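PDB 2ZKT: 2,3-bisphosphoglycerate-independent phosphoglycerate mutase, which probably catalyses the interconversion of 2-phosphoglycerate and 3-phosphoglycerate in glycolysis without needing 2,3-bisphosphoglycerate. Local coordinates for residues G7-L12 and V340-G345; I11-G16 and H300-D305; A58-A63 and T344-T349; G248-A253 and F296-F301. All coordinates share one frame; numbering follows the deposited sequence.

Interaction 1: G7-L12 and V340-G345; sequences GLLIIL and VIAITG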
loop_
_atom_site.group_PDB
_atom_site.type_symbol
_atom_site.label_atom_id
_atom_site.label_comp_id
_atom_site.label_asym_id
_atom_site.label_seq_id
_atom_site.Cartn_x
_atom_site.Cartn_y
_atom_site.Cartn_z
ATOM N N GLY B 7 26.475 3.626 -4.227
ATOM C CA GLY B 7 25.217 3.721 -4.939
ATOM C C GLY B 7 24.347 2.489 -4.765
ATOM O O GLY B 7 24.853 1.370 -4.651
ATOM N N LEU B 8 23.030 2.695 -4.738
ATOM C CA LEU B 8 22.091 1.587 -4.617
ATOM C C LEU B 8 20.905 1.815 -5.567
ATOM O O LEU B 8 19.995 2.604 -5.285
ATOM C CB LEU B 8 21.602 1.437 -3.165
ATOM C CG LEU B 8 20.611 0.299 -2.887
ATOM C CD1 LEU B 8 21.083 -1.017 -3.503
ATOM C CD2 LEU B 8 20.460 0.168 -1.393
ATOM N N LEU B 9 20.938 1.123 -6.700
ATOM C CA LEU B 9 19.895 1.249 -7.690
ATOM C C LEU B 9 18.941 0.056 -7.594
ATOM O O LEU B 9 19.330 -1.101 -7.834
ATOM C CB LEU B 9 20.514 1.332 -9.092
ATOM C CG LEU B 9 19.522 1.385 -10.263
ATOM C CD1 LEU B 9 18.503 2.486 -10.018
ATOM C CD2 LEU B 9 20.274 1.610 -11.574
ATOM N N ILE B 10 17.686 0.351 -7.256
ATOM C CA ILE B 10 16.664 -0.677 -7.097
ATOM C C ILE B 10 15.617 -0.663 -8.215
ATOM O O ILE B 10 14.960 0.358 -8.464
ATOM C CB ILE B 10 15.996 -0.507 -5.710
ATOM C CG1 ILE B 10 17.067 -0.720 -4.623
ATOM C CG2 ILE B 10 14.825 -1.477 -5.535
ATOM C CD1 ILE B 10 16.541 -0.592 -3.218
ATOM N N ILE B 11 15.480 -1.798 -8.903
ATOM C CA ILE B 11 14.511 -1.920 -9.983
ATOM C C ILE B 11 13.355 -2.870 -9.651
ATOM O O ILE B 11 13.556 -4.063 -9.346
ATOM C CB ILE B 11 15.172 -2.421 -11.294
ATOM C CG1 ILE B 11 16.161 -1.364 -11.823
ATOM C CG2 ILE B 11 14.099 -2.733 -12.337
ATOM C CD1 ILE B 11 15.521 -0.015 -12.130
ATOM N N LEU B 12 12.141 -2.322 -9.708
ATOM C CA LEU B 12 10.935 -3.097 -9.465
ATOM C C LEU B 12 10.338 -3.312 -10.857
ATOM O O LEU B 12 9.570 -2.491 -11.353
ATOM C CB LEU B 12 9.975 -2.313 -8.567
ATOM C CG LEU B 12 10.616 -1.813 -7.263
ATOM C CD1 LEU B 12 9.520 -1.291 -6.363
ATOM C CD2 LEU B 12 11.378 -2.937 -6.567
ATOM N N VAL B 340 23.677 6.681 -1.889
ATOM C CA VAL B 340 22.691 7.366 -2.708
ATOM C C VAL B 340 21.763 6.282 -3.237
ATOM O O VAL B 340 22.210 5.358 -3.920
ATOM C CB VAL B 340 23.359 8.072 -3.884
ATOM C CG1 VAL B 340 22.299 8.720 -4.767
ATOM C CG2 VAL B 340 24.354 9.108 -3.355
ATOM N N ILE B 341 20.472 6.387 -2.920
ATOM C CA ILE B 341 19.528 5.375 -3.369
ATOM C C ILE B 341 18.545 5.832 -4.450
ATOM O O ILE B 341 17.969 6.929 -4.391
ATOM C CB ILE B 341 18.737 4.786 -2.167
ATOM C CG1 ILE B 341 17.843 3.636 -2.645
ATOM C CG2 ILE B 341 17.904 5.868 -1.515
ATOM C CD1 ILE B 341 17.160 2.878 -1.514
ATOM N N ALA B 342 18.364 4.967 -5.449
ATOM C CA ALA B 342 17.455 5.250 -6.545
ATOM C C ALA B 342 16.519 4.059 -6.721
ATOM O O ALA B 342 16.946 2.899 -6.670
ATOM C CB ALA B 342 18.243 5.516 -7.837
ATOM N N ILE B 343 15.237 4.339 -6.920
ATOM C CA ILE B 343 14.266 3.270 -7.098
ATOM C C ILE B 343 13.352 3.566 -8.278
ATOM O O ILE B 343 12.820 4.671 -8.416
ATOM C CB ILE B 343 13.399 3.096 -5.831
ATOM C CG1 ILE B 343 14.292 2.737 -4.636
ATOM C CG2 ILE B 343 12.338 2.017 -6.068
ATOM C CD1 ILE B 343 13.575 2.713 -3.295
ATOM N N THR B 344 13.175 2.581 -9.146
ATOM C CA THR B 344 12.275 2.767 -10.275
ATOM C C THR B 344 11.987 1.420 -10.929
ATOM O O THR B 344 12.274 0.362 -10.388
ATOM C CB THR B 344 12.952 3.714 -11.280
ATOM O OG1 THR B 344 12.002 4.104 -12.277
ATOM C CG2 THR B 344 14.121 3.002 -11.971
ATOM N N GLY B 345 11.363 1.483 -12.115
ATOM C CA GLY B 345 11.180 0.262 -12.884
ATOM C C GLY B 345 11.900 0.378 -14.228
ATOM O O GLY B 345 12.111 1.464 -14.752
#
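Ile-10 and Ile-343 sit side by side on neighbouring parallel strands, 7-12 and 340-344, whose backbones are joined by five hydrogen bonds from Leu-8 N to Val-340 O at one end to Leu-12 N to Thr-344 O at the other. Followed outward, Ile-10 first sets its CB 3.7 Å from the carbonyl oxygen of Ala-342 and 3.8 Å from CG1 of Ile-343. CG1 of Ile-10 stands beside its own backbone N (chi1 -62°) and passes the same Ala-342 O at 4.2 Å. The extended chain carries CD1 of Ile-10 to 3.9 Å from CD1 of Ile-341; isoleucine suits the place because its beta-branched chain fills the space beside Ile-343 and still reaches Ile-341. On the other face, Leu-9 CD1 lies 3.7 Å from Ala-342 CB, the small alanine leaving room for the leucine. Ile-11 CD1 meets CG2 of Thr-344 closely, at 3.3 Å, the two side chains running alongside each other. The threonine hydroxyl turns elsewhere, bonding to Pro-362 O. Helix 313-331 packs on the face of Leu-8, Ile-10 and Ile-343, helix 60-67 on that of Leu-9 and Ile-11, while strands 296-301 and 361-366 flank the pair in the central sheet.

Interaction 2: I11-G16 and H300-D305; sequences ILDGLG and HFKPTD. With ZN (zinc ion), chain G; ZN (zinc ion), chain H.
Ile-11 and Leu-12 pair in parallel with His-300 and Phe-301, Phe-301 N bonding to Ile-11 O and Asp-13 N to Phe-301 O as the strands end. Beyond them, the Asp-13 carboxylate holds a zinc ion by OD1 at 2.3 Å and more loosely by OD2 at 2.7 Å. OD2 also takes a weak, bent hydrogen bond of 2.8 Å from His-300 NE2, coming to the ring edge although the carboxylate and imidazole planes are 67° apart. The main-chain oxygen of Asp-13 is gripped by Thr-304 OG1, which approaches in the carbonyl plane on a lone pair. The second zinc is held by Asp-305 OD2 at 2.1 Å, with His-309 and His-356; Asp-305 OD1 is hydrogen-bonded to Thr-349 OG1. Asp-13 directly follows strand 6-12 and Asp-305 lies at the start of the helix after strand 296-301, as in the two-metal centre of the alkaline phosphatase superfamily. Lys-302 runs obliquely past the Asp-13 carboxylate: bends at chi2 and chi4 lay CD 3.3 Å from Asp-13 CG and bring NZ 3.3 Å from Asp-305 OD2 in a salt bridge. With an alanine here, Asp-305 would probably lose this positive mate, and a gap would open beside the Asp-13 carboxylate. Gly-14, third residue of a type II turn with phi 61°, passes so close to Asp-305 OD1 that a CB would clash.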
loop_
_atom_site.group_PDB
_atom_site.type_symbol
_atom_site.label_atom_id
_atom_site.label_comp_id
_atom_site.label_asym_id
_atom_site.label_seq_id
_atom_site.Cartn_x
_atom_site.Cartn_y
_atom_site.Cartn_z
ATOM N N ILE B 11 15.480 -1.798 -8.903
ATOM C CA ILE B 11 14.511 -1.920 -9.983
ATOM C C ILE B 11 13.355 -2.870 -9.651
ATOM O O ILE B 11 13.556 -4.063 -9.346
ATOM C CB ILE B 11 15.172 -2.421 -11.294
ATOM C CG1 ILE B 11 16.161 -1.364 -11.823
ATOM C CG2 ILE B 11 14.099 -2.733 -12.337
ATOM C CD1 ILE B 11 15.521 -0.015 -12.130
ATOM N N LEU B 12 12.141 -2.322 -9.708
ATOM C CA LEU B 12 10.935 -3.097 -9.465
ATOM C C LEU B 12 10.338 -3.312 -10.857
ATOM O O LEU B 12 9.570 -2.491 -11.353
ATOM C CB LEU B 12 9.975 -2.313 -8.567
ATOM C CG LEU B 12 10.616 -1.813 -7.263
ATOM C CD1 LEU B 12 9.520 -1.291 -6.363
ATOM C CD2 LEU B 12 11.378 -2.937 -6.567
ATOM N N ASP B 13 10.739 -4.420 -11.483
ATOM C CA ASP B 13 10.322 -4.797 -12.833
ATOM C C ASP B 13 8.843 -4.525 -13.140
ATOM O O ASP B 13 7.948 -4.925 -12.386
ATOM C CB ASP B 13 10.656 -6.282 -13.053
ATOM C CG ASP B 13 11.036 -6.595 -14.489
ATOM O OD1 ASP B 13 10.122 -6.664 -15.343
ATOM O OD2 ASP B 13 12.256 -6.757 -14.765
ATOM N N GLY B 14 8.602 -3.828 -14.253
ATOM C CA GLY B 14 7.240 -3.511 -14.668
ATOM C C GLY B 14 6.442 -2.655 -13.690
ATOM O O GLY B 14 5.211 -2.659 -13.717
ATOM N N LEU B 15 7.140 -1.901 -12.842
ATOM C CA LEU B 15 6.493 -1.047 -11.844
ATOM C C LEU B 15 5.359 -0.159 -12.369
ATOM O O LEU B 15 4.235 -0.190 -11.849
ATOM C CB LEU B 15 7.544 -0.164 -11.166
ATOM C CG LEU B 15 7.055 0.683 -9.991
ATOM C CD1 LEU B 15 6.411 -0.209 -8.926
ATOM C CD2 LEU B 15 8.247 1.443 -9.413
ATOM N N GLY B 16 5.649 0.634 -13.398
ATOM C CA GLY B 16 4.638 1.530 -13.949
ATOM C C GLY B 16 3.334 0.882 -14.386
ATOM O O GLY B 16 3.323 -0.249 -14.888
ATOM N N HIS B 300 17.492 -6.269 -8.247
ATOM C CA HIS B 300 16.354 -6.490 -9.136
ATOM C C HIS B 300 15.265 -7.353 -8.472
ATOM O O HIS B 300 15.568 -8.321 -7.773
ATOM C CB HIS B 300 16.867 -7.142 -10.427
ATOM C CG HIS B 300 15.855 -7.199 -11.532
ATOM N ND1 HIS B 300 14.899 -8.192 -11.620
ATOM C CD2 HIS B 300 15.653 -6.385 -12.600
ATOM C CE1 HIS B 300 14.152 -7.991 -12.698
ATOM N NE2 HIS B 300 14.590 -6.901 -13.309
ATOM N N PHE B 301 14.003 -6.975 -8.682
ATOM C CA PHE B 301 12.839 -7.691 -8.131
ATOM C C PHE B 301 11.891 -7.889 -9.311
ATOM O O PHE B 301 11.289 -6.929 -9.785
ATOM C CB PHE B 301 12.159 -6.837 -7.048
ATOM C CG PHE B 301 10.999 -7.518 -6.366
ATOM C CD1 PHE B 301 11.211 -8.617 -5.523
ATOM C CD2 PHE B 301 9.690 -7.059 -6.561
ATOM C CE1 PHE B 301 10.137 -9.244 -4.881
ATOM C CE2 PHE B 301 8.605 -7.677 -5.927
ATOM C CZ PHE B 301 8.827 -8.773 -5.080
ATOM N N LYS B 302 11.740 -9.131 -9.773
ATOM C CA LYS B 302 10.913 -9.432 -10.956
ATOM C C LYS B 302 9.389 -9.656 -10.846
ATOM O O LYS B 302 8.623 -9.155 -11.687
ATOM C CB LYS B 302 11.526 -10.648 -11.677
ATOM C CG LYS B 302 10.860 -11.022 -12.997
ATOM C CD LYS B 302 10.997 -9.908 -14.034
ATOM C CE LYS B 302 10.769 -10.437 -15.453
ATOM N NZ LYS B 302 9.505 -11.222 -15.571
ATOM N N PRO B 303 8.927 -10.414 -9.827
ATOM C CA PRO B 303 7.488 -10.693 -9.658
ATOM C C PRO B 303 6.467 -9.577 -9.937
ATOM O O PRO B 303 5.357 -9.858 -10.419
ATOM C CB PRO B 303 7.400 -11.253 -8.226
ATOM C CG PRO B 303 8.674 -10.784 -7.566
ATOM C CD PRO B 303 9.693 -10.894 -8.662
ATOM N N THR B 304 6.809 -8.321 -9.651
ATOM C CA THR B 304 5.858 -7.245 -9.928
ATOM C C THR B 304 5.471 -7.266 -11.409
ATOM O O THR B 304 4.327 -6.973 -11.775
ATOM C CB THR B 304 6.442 -5.857 -9.603
ATOM O OG1 THR B 304 7.817 -5.809 -10.013
ATOM C CG2 THR B 304 6.329 -5.561 -8.110
ATOM N N ASP B 305 6.425 -7.640 -12.263
ATOM C CA ASP B 305 6.167 -7.672 -13.699
ATOM C C ASP B 305 5.221 -8.786 -14.145
ATOM O O ASP B 305 4.482 -8.622 -15.131
ATOM C CB ASP B 305 7.485 -7.781 -14.466
ATOM C CG ASP B 305 7.284 -7.756 -15.971
ATOM O OD1 ASP B 305 6.740 -6.749 -16.493
ATOM O OD2 ASP B 305 7.671 -8.752 -16.629
HETATM ZN ZN ZN G . 11.339 -6.098 -17.175
HETATM ZN ZN ZN H . 7.678 -8.323 -18.657
#

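Interaction 3: A58-A63 and T344-T349; sequences AGSDTA and TGDHST. With ZN (zinc ion), chain G.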
loop_
_atom_site.group_PDB
_atom_site.type_symbol
_atom_site.label_atom_id
_atom_site.label_comp_id
_atom_site.label_asym_id
_atom_site.label_seq_id
_atom_site.Cartn_x
_atom_site.Cartn_y
_atom_site.Cartn_z
ATOM N N ALA B 58 9.806 -0.898 -24.139
ATOM C CA ALA B 58 11.132 -1.500 -24.159
ATOM C C ALA B 58 11.077 -2.942 -23.664
ATOM O O ALA B 58 10.375 -3.247 -22.689
ATOM C CB ALA B 58 12.074 -0.705 -23.265
ATOM N N GLY B 59 11.813 -3.827 -24.344
ATOM C CA GLY B 59 11.886 -5.211 -23.899
ATOM C C GLY B 59 12.717 -5.153 -22.623
ATOM O O GLY B 59 13.393 -4.148 -22.370
ATOM N N SER B 60 12.687 -6.208 -21.811
ATOM C CA SER B 60 13.442 -6.200 -20.556
ATOM C C SER B 60 14.955 -5.979 -20.735
ATOM O O SER B 60 15.584 -5.298 -19.925
ATOM C CB SER B 60 13.203 -7.511 -19.793
ATOM O OG SER B 60 13.274 -7.305 -18.389
ATOM N N ASP B 61 15.535 -6.554 -21.792
ATOM C CA ASP B 61 16.977 -6.422 -22.039
ATOM C C ASP B 61 17.400 -4.999 -22.439
ATOM O O ASP B 61 18.340 -4.442 -21.855
ATOM C CB ASP B 61 17.429 -7.447 -23.102
ATOM C CG ASP B 61 16.563 -7.421 -24.359
ATOM O OD1 ASP B 61 15.541 -6.692 -24.377
ATOM O OD2 ASP B 61 16.904 -8.140 -25.332
ATOM N N THR B 62 16.708 -4.414 -23.420
ATOM C CA THR B 62 17.007 -3.052 -23.881
ATOM C C THR B 62 16.733 -1.996 -22.778
ATOM O O THR B 62 17.406 -0.960 -22.709
ATOM C CB THR B 62 16.162 -2.685 -25.145
ATOM O OG1 THR B 62 14.756 -2.774 -24.836
ATOM C CG2 THR B 62 16.493 -3.635 -26.313
ATOM N N ALA B 63 15.742 -2.268 -21.920
ATOM C CA ALA B 63 15.397 -1.347 -20.836
ATOM C C ALA B 63 16.521 -1.300 -19.808
ATOM O O ALA B 63 16.811 -0.241 -19.237
ATOM C CB ALA B 63 14.081 -1.780 -20.151
ATOM N N THR B 344 13.175 2.581 -9.146
ATOM C CA THR B 344 12.275 2.767 -10.275
ATOM C C THR B 344 11.987 1.420 -10.929
ATOM O O THR B 344 12.274 0.362 -10.388
ATOM C CB THR B 344 12.952 3.714 -11.280
ATOM O OG1 THR B 344 12.002 4.104 -12.277
ATOM C CG2 THR B 344 14.121 3.002 -11.971
ATOM N N GLY B 345 11.363 1.483 -12.115
ATOM C CA GLY B 345 11.180 0.262 -12.884
ATOM C C GLY B 345 11.900 0.378 -14.228
ATOM O O GLY B 345 12.111 1.464 -14.752
ATOM N N ASP B 346 12.334 -0.783 -14.756
ATOM C CA ASP B 346 12.957 -0.762 -16.077
ATOM C C ASP B 346 11.938 -0.403 -17.170
ATOM O O ASP B 346 12.282 -0.076 -18.301
ATOM C CB ASP B 346 13.575 -2.140 -16.348
ATOM C CG ASP B 346 12.512 -3.221 -16.195
ATOM O OD1 ASP B 346 11.683 -3.086 -15.289
ATOM O OD2 ASP B 346 12.531 -4.183 -16.962
ATOM N N HIS B 347 10.639 -0.504 -16.801
ATOM C CA HIS B 347 9.584 -0.130 -17.741
ATOM C C HIS B 347 8.185 -0.278 -17.117
ATOM O O HIS B 347 8.014 -0.760 -16.002
ATOM C CB HIS B 347 9.711 -1.016 -18.988
ATOM C CG HIS B 347 9.470 -2.459 -18.618
ATOM N ND1 HIS B 347 8.249 -2.945 -18.280
ATOM C CD2 HIS B 347 10.392 -3.513 -18.592
ATOM C CE1 HIS B 347 8.432 -4.263 -18.059
ATOM N NE2 HIS B 347 9.707 -4.631 -18.237
ATOM N N SER B 348 7.167 0.202 -17.863
ATOM C CA SER B 348 5.782 0.036 -17.414
ATOM C C SER B 348 5.168 -1.257 -17.956
ATOM O O SER B 348 5.426 -1.675 -19.081
ATOM C CB SER B 348 4.968 1.232 -17.917
ATOM O OG SER B 348 5.274 2.368 -17.099
ATOM N N THR B 349 4.338 -1.902 -17.136
ATOM C CA THR B 349 3.624 -3.103 -17.558
ATOM C C THR B 349 2.231 -2.995 -16.981
ATOM O O THR B 349 1.916 -3.621 -15.972
ATOM C CB THR B 349 4.279 -4.397 -17.042
ATOM O OG1 THR B 349 5.620 -4.487 -17.553
ATOM C CG2 THR B 349 3.483 -5.624 -17.529
HETATM ZN ZN ZN G . 11.339 -6.098 -17.175
#
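Ser-60, Asp-346 and His-347 converge on one zinc ion, the serine from the first turn of helix 60-67 and the other two from the loop after strand 339-344. Asp-346 OD2 is the closest of the three, 2.3 Å from the metal; His-347 NE2 follows at 2.4 Å, and Ser-60 OG is a longer ligand at 2.6 Å. Asp-13 supplies the fourth protein ligand. Asp-346 CG lies between backbone N and carbonyl carbon (chi1 55°), which carries OD2 to the zinc, where it is 3.5 Å from Ser-60 OG. His-347 CG takes the same crowded position (chi1 64°), which swings NE2 to the metal. The ring presents its NE2 edge to the zinc, with Ser-60 OG off the same edge near its plane. The zinc bond chiefly fixes the ring's rotation; His-347 ND1, donating to Ser-348 O from above the carbonyl plane at 3.2 Å, probably adds to this, and the His-356 ring stacks on it. Ala-63 CB rests 3.9 Å from Asp-346 CB, where a small methyl lets helix and loop approach closely. Gly-59, the N-cap, uses its O to receive both Thr-62 OG1 and Ala-63 N. A metal-bound hydroxyl at a helix start is consistent with the alkaline phosphatase superfamily. The zinc thereby links helix 60-67 to the tips of strands 6-12 and 339-344, with Ile-11 of strand 6-12 packed against Asp-346.

Interaction 4: G248-A253 and F296-F301; sequences GVIAVA and FVFLHF
Ile-250 holds CG1 beside its backbone N (chi1 -45°) with an extended tip, and Phe-298 projects its ring with CG opposite the amide nitrogen (chi1 170°); together these torsions set CD1 of the isoleucine in the ring plane, at the edge, 3.6 Å from CD2 of Phe-298. The two side chains cross at about a right angle. The other branch of Ile-250, CG2, reaches 4.1 Å from His-300 CB. An alanine here would probably leave the Phe-298 edge without its partner and open a gap towards Val-255 and Ala-259 of helix 253-261. Val-249 and Leu-299 point the same way on the other face, Val-249 CB lying 3.6 Å from Leu-299 CD1. Two backbone bonds, Val-249 N to Phe-298 O and His-300 N to Val-249 O, join the parallel strands. Gly-248 suits its position because a CB there would be crowded by the Ile-250 tip. Past the strand end, a water 3.1 Å from Ala-251 N accepts its N-H and also hydrogen-bonds to His-300 ND1, so the water ties the ND1 side of the ring to the loop after strand 246-249. Strand 246-249 leads into helix 253-261, a parallel strand and helix succession belonging to the alpha/beta core of the alkaline phosphatase-like fold.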
loop_
_atom_site.group_PDB
_atom_site.type_symbol
_atom_site.label_atom_id
_atom_site.label_comp_id
_atom_site.label_asym_id
_atom_site.label_seq_id
_atom_site.Cartn_x
_atom_site.Cartn_y
_atom_site.Cartn_z
ATOM N N GLY B 248 25.576 -6.988 -8.312
ATOM C CA GLY B 248 24.123 -7.000 -8.459
ATOM C C GLY B 248 23.439 -8.232 -7.871
ATOM O O GLY B 248 23.939 -9.356 -7.980
ATOM N N VAL B 249 22.294 -8.011 -7.227
ATOM C CA VAL B 249 21.503 -9.096 -6.652
ATOM C C VAL B 249 20.405 -9.350 -7.683
ATOM O O VAL B 249 19.457 -8.570 -7.799
ATOM C CB VAL B 249 20.868 -8.673 -5.311
ATOM C CG1 VAL B 249 19.952 -9.776 -4.797
ATOM C CG2 VAL B 249 21.957 -8.368 -4.303
ATOM N N ILE B 250 20.528 -10.439 -8.438
ATOM C CA ILE B 250 19.557 -10.720 -9.489
ATOM C C ILE B 250 19.203 -12.201 -9.592
ATOM O O ILE B 250 20.042 -13.065 -9.340
ATOM C CB ILE B 250 20.131 -10.265 -10.843
ATOM C CG1 ILE B 250 20.762 -8.871 -10.683
ATOM C CG2 ILE B 250 19.041 -10.296 -11.919
ATOM C CD1 ILE B 250 21.553 -8.409 -11.884
ATOM N N ALA B 251 17.961 -12.489 -9.982
ATOM C CA ALA B 251 17.513 -13.873 -10.131
ATOM C C ALA B 251 17.211 -14.212 -11.597
ATOM O O ALA B 251 17.735 -15.195 -12.135
ATOM C CB ALA B 251 16.273 -14.134 -9.250
ATOM N N VAL B 252 16.377 -13.398 -12.247
ATOM C CA VAL B 252 16.018 -13.648 -13.646
ATOM C C VAL B 252 17.248 -13.707 -14.554
ATOM O O VAL B 252 18.119 -12.831 -14.511
ATOM C CB VAL B 252 15.060 -12.570 -14.181
ATOM C CG1 VAL B 252 14.452 -13.018 -15.506
ATOM C CG2 VAL B 252 13.976 -12.309 -13.163
ATOM N N ALA B 253 17.298 -14.755 -15.379
ATOM C CA ALA B 253 18.411 -14.995 -16.299
ATOM C C ALA B 253 18.764 -13.815 -17.220
ATOM O O ALA B 253 19.915 -13.360 -17.256
ATOM C CB ALA B 253 18.108 -16.239 -17.146
ATOM N N PHE B 296 29.002 0.389 -6.130
ATOM C CA PHE B 296 27.678 0.471 -6.741
ATOM C C PHE B 296 26.995 -0.894 -6.683
ATOM O O PHE B 296 27.566 -1.902 -7.132
ATOM C CB PHE B 296 27.815 0.911 -8.209
ATOM C CG PHE B 296 26.530 1.387 -8.823
ATOM C CD1 PHE B 296 26.102 2.706 -8.639
ATOM C CD2 PHE B 296 25.727 0.515 -9.561
ATOM C CE1 PHE B 296 24.897 3.148 -9.178
ATOM C CE2 PHE B 296 24.515 0.951 -10.107
ATOM C CZ PHE B 296 24.100 2.264 -9.916
ATOM N N VAL B 297 25.776 -0.925 -6.135
ATOM C CA VAL B 297 25.020 -2.169 -6.035
ATOM C C VAL B 297 23.669 -2.037 -6.738
ATOM O O VAL B 297 22.952 -1.040 -6.567
ATOM C CB VAL B 297 24.794 -2.585 -4.536
ATOM C CG1 VAL B 297 23.798 -3.739 -4.440
ATOM C CG2 VAL B 297 26.128 -3.008 -3.908
ATOM N N PHE B 298 23.335 -3.052 -7.531
ATOM C CA PHE B 298 22.082 -3.097 -8.279
ATOM C C PHE B 298 21.216 -4.247 -7.737
ATOM O O PHE B 298 21.683 -5.377 -7.604
ATOM C CB PHE B 298 22.396 -3.316 -9.772
ATOM C CG PHE B 298 21.186 -3.606 -10.618
ATOM C CD1 PHE B 298 20.211 -2.626 -10.836
ATOM C CD2 PHE B 298 21.008 -4.868 -11.187
ATOM C CE1 PHE B 298 19.071 -2.903 -11.610
ATOM C CE2 PHE B 298 19.867 -5.158 -11.963
ATOM C CZ PHE B 298 18.898 -4.174 -12.175
ATOM N N LEU B 299 19.958 -3.956 -7.420
ATOM C CA LEU B 299 19.032 -4.964 -6.895
ATOM C C LEU B 299 17.805 -5.054 -7.806
ATOM O O LEU B 299 17.155 -4.041 -8.102
ATOM C CB LEU B 299 18.601 -4.590 -5.466
ATOM C CG LEU B 299 17.485 -5.416 -4.804
ATOM C CD1 LEU B 299 17.826 -6.898 -4.814
ATOM C CD2 LEU B 299 17.289 -4.933 -3.378
ATOM N N HIS B 300 17.492 -6.269 -8.247
ATOM C CA HIS B 300 16.354 -6.490 -9.136
ATOM C C HIS B 300 15.265 -7.353 -8.472
ATOM O O HIS B 300 15.568 -8.321 -7.773
ATOM C CB HIS B 300 16.867 -7.142 -10.427
ATOM C CG HIS B 300 15.855 -7.199 -11.532
ATOM N ND1 HIS B 300 14.899 -8.192 -11.620
ATOM C CD2 HIS B 300 15.653 -6.385 -12.600
ATOM C CE1 HIS B 300 14.152 -7.991 -12.698
ATOM N NE2 HIS B 300 14.590 -6.901 -13.309
ATOM N N PHE B 301 14.003 -6.975 -8.682
ATOM C CA PHE B 301 12.839 -7.691 -8.131
ATOM C C PHE B 301 11.891 -7.889 -9.311
ATOM O O PHE B 301 11.289 -6.929 -9.785
ATOM C CB PHE B 301 12.159 -6.837 -7.048
ATOM C CG PHE B 301 10.999 -7.518 -6.366
ATOM C CD1 PHE B 301 11.211 -8.617 -5.523
ATOM C CD2 PHE B 301 9.690 -7.059 -6.561
ATOM C CE1 PHE B 301 10.137 -9.244 -4.881
ATOM C CE2 PHE B 301 8.605 -7.677 -5.927
ATOM C CZ PHE B 301 8.827 -8.773 -5.080
HETATM O O HOH W 1 15.239 -10.994 -10.318
#

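All four contacts lie in the core, but only interaction 1 is buried throughout; the others each include a partly exposed residue. Interactions 1 and 4 are strand pairs on opposite flanks of the neighbouring strands 6-12 and 296-301; interaction 2 joins those two strands directly, shares residues with both pairs, and turns polar where they end. Interaction 3 adds no strand pairing: it brings in helix 60-67 and meets interaction 2 through the shared zinc ion. Interaction 1 is aliphatic, interaction 4 mixed aliphatic and aromatic, turning polar at His-300 and its water, whereas carboxylates, imidazoles, a lysine and hydroxyls gather in interactions 2 and 3 round the metals. In sequence, interaction 4 is nested inside the loops closed by interactions 1 and 3.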